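PDB 1SBZ: probable aromatic acid decarboxylase, which probably transfers a dimethylallyl group to reduced FMN, making the prenylated flavin cofactor used by phenolic acid decarboxylase. Local coordinates for residues G12-R24 against D160-Q172. Sequence-based numbering, arbitrary orientation.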
loop_
_atom_site.group_PDB
_atom_site.type_symbol
_atom_site.label_atom_id
_atom_site.label_comp_id
_atom_site.label_asym_id
_atom_site.label_seq_id
_atom_site.Cartn_x
_atom_site.Cartn_y
_atom_site.Cartn_z
ATOM N N GLY D 12 -6.564 -29.188 -20.137
ATOM C CA GLY D 12 -6.970 -28.293 -21.204
ATOM C C GLY D 12 -6.016 -28.285 -22.379
ATOM O O GLY D 12 -5.961 -27.305 -23.131
ATOM N N ALA D 13 -5.272 -29.381 -22.552
ATOM C CA ALA D 13 -4.408 -29.538 -23.730
ATOM C C ALA D 13 -5.167 -29.440 -25.066
ATOM O O ALA D 13 -4.608 -28.922 -26.037
ATOM C CB ALA D 13 -3.601 -30.833 -23.655
ATOM N N PRO D 14 -6.417 -29.921 -25.138
ATOM C CA PRO D 14 -7.236 -29.742 -26.344
ATOM C C PRO D 14 -7.382 -28.288 -26.793
ATOM O O PRO D 14 -7.525 -28.041 -27.990
ATOM C CB PRO D 14 -8.600 -30.301 -25.924
ATOM C CG PRO D 14 -8.271 -31.316 -24.906
ATOM C CD PRO D 14 -7.134 -30.725 -24.128
ATOM N N LEU D 15 -7.349 -27.350 -25.842
ATOM C CA LEU D 15 -7.357 -25.909 -26.138
ATOM C C LEU D 15 -6.108 -25.497 -26.914
ATOM O O LEU D 15 -6.194 -24.733 -27.871
ATOM C CB LEU D 15 -7.447 -25.084 -24.846
ATOM C CG LEU D 15 -8.671 -25.260 -23.941
ATOM C CD1 LEU D 15 -8.372 -24.794 -22.524
ATOM C CD2 LEU D 15 -9.887 -24.525 -24.524
ATOM N N GLY D 16 -4.948 -26.001 -26.488
ATOM C CA GLY D 16 -3.677 -25.699 -27.151
ATOM C C GLY D 16 -3.607 -26.269 -28.555
ATOM O O GLY D 16 -3.234 -25.569 -29.504
ATOM N N VAL D 17 -3.965 -27.541 -28.688
ATOM C CA VAL D 17 -3.977 -28.221 -29.990
ATOM C C VAL D 17 -4.906 -27.523 -30.986
ATOM O O VAL D 17 -4.533 -27.315 -32.140
ATOM C CB VAL D 17 -4.361 -29.717 -29.859
ATOM C CG1 VAL D 17 -4.331 -30.416 -31.228
ATOM C CG2 VAL D 17 -3.433 -30.423 -28.879
ATOM N N ALA D 18 -6.103 -27.148 -30.526
ATOM C CA ALA D 18 -7.075 -26.478 -31.379
ATOM C C ALA D 18 -6.599 -25.096 -31.836
ATOM O O ALA D 18 -6.806 -24.719 -32.989
ATOM C CB ALA D 18 -8.416 -26.377 -30.686
ATOM N N LEU D 19 -5.968 -24.348 -30.933
ATOM C CA LEU D 19 -5.409 -23.045 -31.288
ATOM C C LEU D 19 -4.279 -23.193 -32.310
ATOM O O LEU D 19 -4.187 -22.405 -33.259
ATOM C CB LEU D 19 -4.946 -22.282 -30.042
ATOM C CG LEU D 19 -4.225 -20.940 -30.235
ATOM C CD1 LEU D 19 -4.792 -19.889 -29.296
ATOM C CD2 LEU D 19 -2.729 -21.110 -30.022
ATOM N N LEU D 20 -3.431 -24.204 -32.107
ATOM C CA LEU D 20 -2.348 -24.506 -33.041
ATOM C C LEU D 20 -2.871 -24.955 -34.400
ATOM O O LEU D 20 -2.296 -24.599 -35.431
ATOM C CB LEU D 20 -1.402 -25.569 -32.471
ATOM C CG LEU D 20 -0.353 -25.146 -31.445
ATOM C CD1 LEU D 20 0.289 -26.383 -30.844
ATOM C CD2 LEU D 20 0.703 -24.244 -32.067
ATOM N N GLN D 21 -3.951 -25.737 -34.398
ATOM C CA GLN D 21 -4.620 -26.143 -35.635
ATOM C C GLN D 21 -5.152 -24.935 -36.410
ATOM O O GLN D 21 -4.919 -24.816 -37.613
ATOM C CB GLN D 21 -5.766 -27.111 -35.336
ATOM C CG GLN D 21 -5.328 -28.550 -35.082
ATOM C CD GLN D 21 -6.413 -29.394 -34.436
ATOM O OE1 GLN D 21 -7.404 -28.866 -33.925
ATOM N NE2 GLN D 21 -6.225 -30.706 -34.452
ATOM N N ALA D 22 -5.866 -24.048 -35.716
ATOM C CA ALA D 22 -6.423 -22.834 -36.320
ATOM C C ALA D 22 -5.337 -21.905 -36.870
ATOM O O ALA D 22 -5.528 -21.264 -37.904
ATOM C CB ALA D 22 -7.300 -22.091 -35.317
ATOM N N LEU D 23 -4.205 -21.843 -36.170
ATOM C CA LEU D 23 -3.055 -21.055 -36.610
ATOM C C LEU D 23 -2.418 -21.625 -37.879
ATOM O O LEU D 23 -1.983 -20.867 -38.755
ATOM C CB LEU D 23 -2.018 -20.941 -35.485
ATOM C CG LEU D 23 -1.948 -19.688 -34.596
ATOM C CD1 LEU D 23 -3.295 -19.047 -34.319
ATOM C CD2 LEU D 23 -1.246 -20.010 -33.287
ATOM N N ARG D 24 -2.384 -22.957 -37.973
ATOM C CA ARG D 24 -1.846 -23.664 -39.144
ATOM C C ARG D 24 -2.602 -23.310 -40.432
ATOM O O ARG D 24 -2.035 -23.342 -41.522
ATOM C CB ARG D 24 -1.868 -25.180 -38.909
ATOM C CG ARG D 24 -0.888 -25.999 -39.759
ATOM C CD ARG D 24 0.552 -25.480 -39.733
ATOM N NE ARG D 24 1.551 -26.541 -39.894
ATOM C CZ ARG D 24 2.863 -26.329 -40.014
ATOM N NH1 ARG D 24 3.351 -25.091 -39.998
ATOM N NH2 ARG D 24 3.692 -27.356 -40.154
ATOM N N ASP D 160 -17.389 -27.612 -29.372
ATOM C CA ASP D 160 -18.092 -26.323 -29.419
ATOM C C ASP D 160 -17.478 -25.310 -28.449
ATOM O O ASP D 160 -17.239 -24.159 -28.814
ATOM C CB ASP D 160 -19.577 -26.483 -29.076
ATOM C CG ASP D 160 -20.404 -27.074 -30.215
ATOM O OD1 ASP D 160 -20.007 -26.955 -31.390
ATOM O OD2 ASP D 160 -21.495 -27.657 -30.008
ATOM N N ILE D 161 -17.235 -25.755 -27.218
ATOM C CA ILE D 161 -16.666 -24.906 -26.176
ATOM C C ILE D 161 -15.200 -24.565 -26.468
ATOM O O ILE D 161 -14.798 -23.407 -26.352
ATOM C CB ILE D 161 -16.851 -25.561 -24.783
ATOM C CG1 ILE D 161 -18.339 -25.582 -24.414
ATOM C CG2 ILE D 161 -16.035 -24.826 -23.705
ATOM C CD1 ILE D 161 -18.657 -26.417 -23.199
ATOM N N VAL D 162 -14.418 -25.569 -26.864
ATOM C CA VAL D 162 -13.004 -25.370 -27.194
ATOM C C VAL D 162 -12.832 -24.315 -28.293
ATOM O O VAL D 162 -12.017 -23.401 -28.161
ATOM C CB VAL D 162 -12.318 -26.700 -27.600
ATOM C CG1 VAL D 162 -10.926 -26.452 -28.183
ATOM C CG2 VAL D 162 -12.229 -27.645 -26.409
ATOM N N HIS D 163 -13.619 -24.433 -29.359
ATOM C CA HIS D 163 -13.492 -23.544 -30.509
ATOM C C HIS D 163 -13.911 -22.114 -30.215
ATOM O O HIS D 163 -13.364 -21.172 -30.793
ATOM C CB HIS D 163 -14.230 -24.107 -31.726
ATOM C CG HIS D 163 -13.515 -25.260 -32.359
ATOM N ND1 HIS D 163 -12.390 -25.097 -33.139
ATOM C CD2 HIS D 163 -13.739 -26.595 -32.295
ATOM C CE1 HIS D 163 -11.961 -26.282 -33.539
ATOM N NE2 HIS D 163 -12.760 -27.207 -33.038
ATOM N N HIS D 164 -14.874 -21.956 -29.314
ATOM C CA HIS D 164 -15.294 -20.635 -28.895
ATOM C C HIS D 164 -14.196 -19.959 -28.078
ATOM O O HIS D 164 -13.924 -18.780 -28.267
ATOM C CB HIS D 164 -16.593 -20.702 -28.096
ATOM C CG HIS D 164 -17.148 -19.356 -27.755
ATOM N ND1 HIS D 164 -17.847 -18.590 -28.663
ATOM C CD2 HIS D 164 -17.080 -18.625 -26.618
ATOM C CE1 HIS D 164 -18.201 -17.451 -28.092
ATOM N NE2 HIS D 164 -17.749 -17.447 -26.851
ATOM N N VAL D 165 -13.579 -20.715 -27.169
ATOM C CA VAL D 165 -12.472 -20.212 -26.360
ATOM C C VAL D 165 -11.332 -19.788 -27.275
ATOM O O VAL D 165 -10.831 -18.673 -27.166
ATOM C CB VAL D 165 -11.978 -21.264 -25.321
ATOM C CG1 VAL D 165 -10.688 -20.812 -24.656
ATOM C CG2 VAL D 165 -13.054 -21.534 -24.268
ATOM N N VAL D 166 -10.948 -20.677 -28.190
ATOM C CA VAL D 166 -9.881 -20.416 -29.152
ATOM C C VAL D 166 -10.138 -19.135 -29.956
ATOM O O VAL D 166 -9.248 -18.297 -30.080
ATOM C CB VAL D 166 -9.658 -21.620 -30.104
ATOM C CG1 VAL D 166 -8.808 -21.215 -31.308
ATOM C CG2 VAL D 166 -9.012 -22.786 -29.360
ATOM N N ALA D 167 -11.351 -18.988 -30.488
ATOM C CA ALA D 167 -11.741 -17.770 -31.217
ATOM C C ALA D 167 -11.556 -16.493 -30.390
ATOM O O ALA D 167 -11.071 -15.484 -30.899
ATOM C CB ALA D 167 -13.178 -17.874 -31.709
ATOM N N ARG D 168 -11.938 -16.557 -29.119
ATOM C CA ARG D 168 -11.882 -15.403 -28.225
ATOM C C ARG D 168 -10.456 -15.093 -27.771
ATOM O O ARG D 168 -10.136 -13.940 -27.470
ATOM C CB ARG D 168 -12.814 -15.604 -27.026
ATOM C CG ARG D 168 -14.294 -15.840 -27.396
ATOM C CD ARG D 168 -15.222 -14.608 -27.299
ATOM N NE ARG D 168 -14.532 -13.391 -27.713
ATOM C CZ ARG D 168 -14.353 -12.313 -26.959
ATOM N NH1 ARG D 168 -14.851 -12.234 -25.732
ATOM N NH2 ARG D 168 -13.683 -11.290 -27.461
ATOM N N VAL D 169 -9.609 -16.125 -27.720
ATOM C CA VAL D 169 -8.171 -15.942 -27.509
ATOM C C VAL D 169 -7.550 -15.245 -28.732
ATOM O O VAL D 169 -6.835 -14.252 -28.582
ATOM C CB VAL D 169 -7.443 -17.283 -27.187
ATOM C CG1 VAL D 169 -5.932 -17.078 -27.083
ATOM C CG2 VAL D 169 -7.969 -17.888 -25.890
ATOM N N LEU D 170 -7.852 -15.756 -29.929
ATOM C CA LEU D 170 -7.375 -15.178 -31.197
ATOM C C LEU D 170 -7.768 -13.716 -31.410
ATOM O O LEU D 170 -6.987 -12.946 -31.973
ATOM C CB LEU D 170 -7.863 -16.013 -32.381
ATOM C CG LEU D 170 -6.965 -17.102 -32.980
ATOM C CD1 LEU D 170 -5.886 -17.591 -32.022
ATOM C CD2 LEU D 170 -7.824 -18.256 -33.483
ATOM N N ASP D 171 -8.972 -13.343 -30.963
ATOM C CA ASP D 171 -9.421 -11.945 -30.971
ATOM C C ASP D 171 -8.367 -10.990 -30.405
ATOM O O ASP D 171 -8.268 -9.843 -30.839
ATOM C CB ASP D 171 -10.719 -11.784 -30.173
ATOM C CG ASP D 171 -11.958 -12.168 -30.968
ATOM O OD1 ASP D 171 -11.844 -12.384 -32.197
ATOM O OD2 ASP D 171 -13.090 -12.266 -30.444
ATOM N N GLN D 172 -7.583 -11.481 -29.447
ATOM C CA GLN D 172 -6.519 -10.699 -28.812
ATOM C C GLN D 172 -5.431 -10.257 -29.789
ATOM O O GLN D 172 -4.726 -9.276 -29.540
ATOM C CB GLN D 172 -5.903 -11.478 -27.648
ATOM C CG GLN D 172 -6.816 -11.603 -26.448
ATOM C CD GLN D 172 -7.087 -10.263 -25.799
ATOM O OE1 GLN D 172 -6.171 -9.444 -25.639
ATOM N NE2 GLN D 172 -8.343 -10.025 -25.428
#
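V166 is the knob of this helix pair: its side chain sits in the hole framed by L15, A18, L19 and A22. Its CB points at helix 13-24, and with CG1 anti to V166's own backbone N (chi1 166°) both methyls meet that helix's backbone: CG2 lies 3.7 Å from L15 O, and CG1 3.9 Å from L19 CA. Valine suits the hole because its two methyls, branching at CB, spread over the backbone on a short stem. One turn earlier, V162 CG1 meets the methyl of A18, CB to CG1 3.5 Å, the tightest touch of the interface; a single methyl suits a place where the axes of helices 13-24 and 160-170 come within 9.4 Å, crossing at -60°. Both helices cover the same face of a parallel, Rossmann-like sheet of the flavoprotein fold, helix 13-24 following the first strand and helix 158-170 being the last helix of the modelled chain. Leucines suit the seam that faces the strands, since they can span from one helix to the other while also lying on the sheet. L15 CD2 approaches V165 CG1 at 3.8 Å, and L19 CD1 touches both L170 CD1 (3.7 Å) and V169 CG1, the L19 and V169 side chains crossing at about a right angle. L15 and L19 also pack on I84 of strand 80-86, while V169 rests on I82 of that strand and on V118 and V120 of strand 116-121. Packing is looser at A22, which is partly exposed: its CB stands 4.3 Å from L170 CD2. Away from the seam, R168 grips D171 OD2 side-on with NE and NH2.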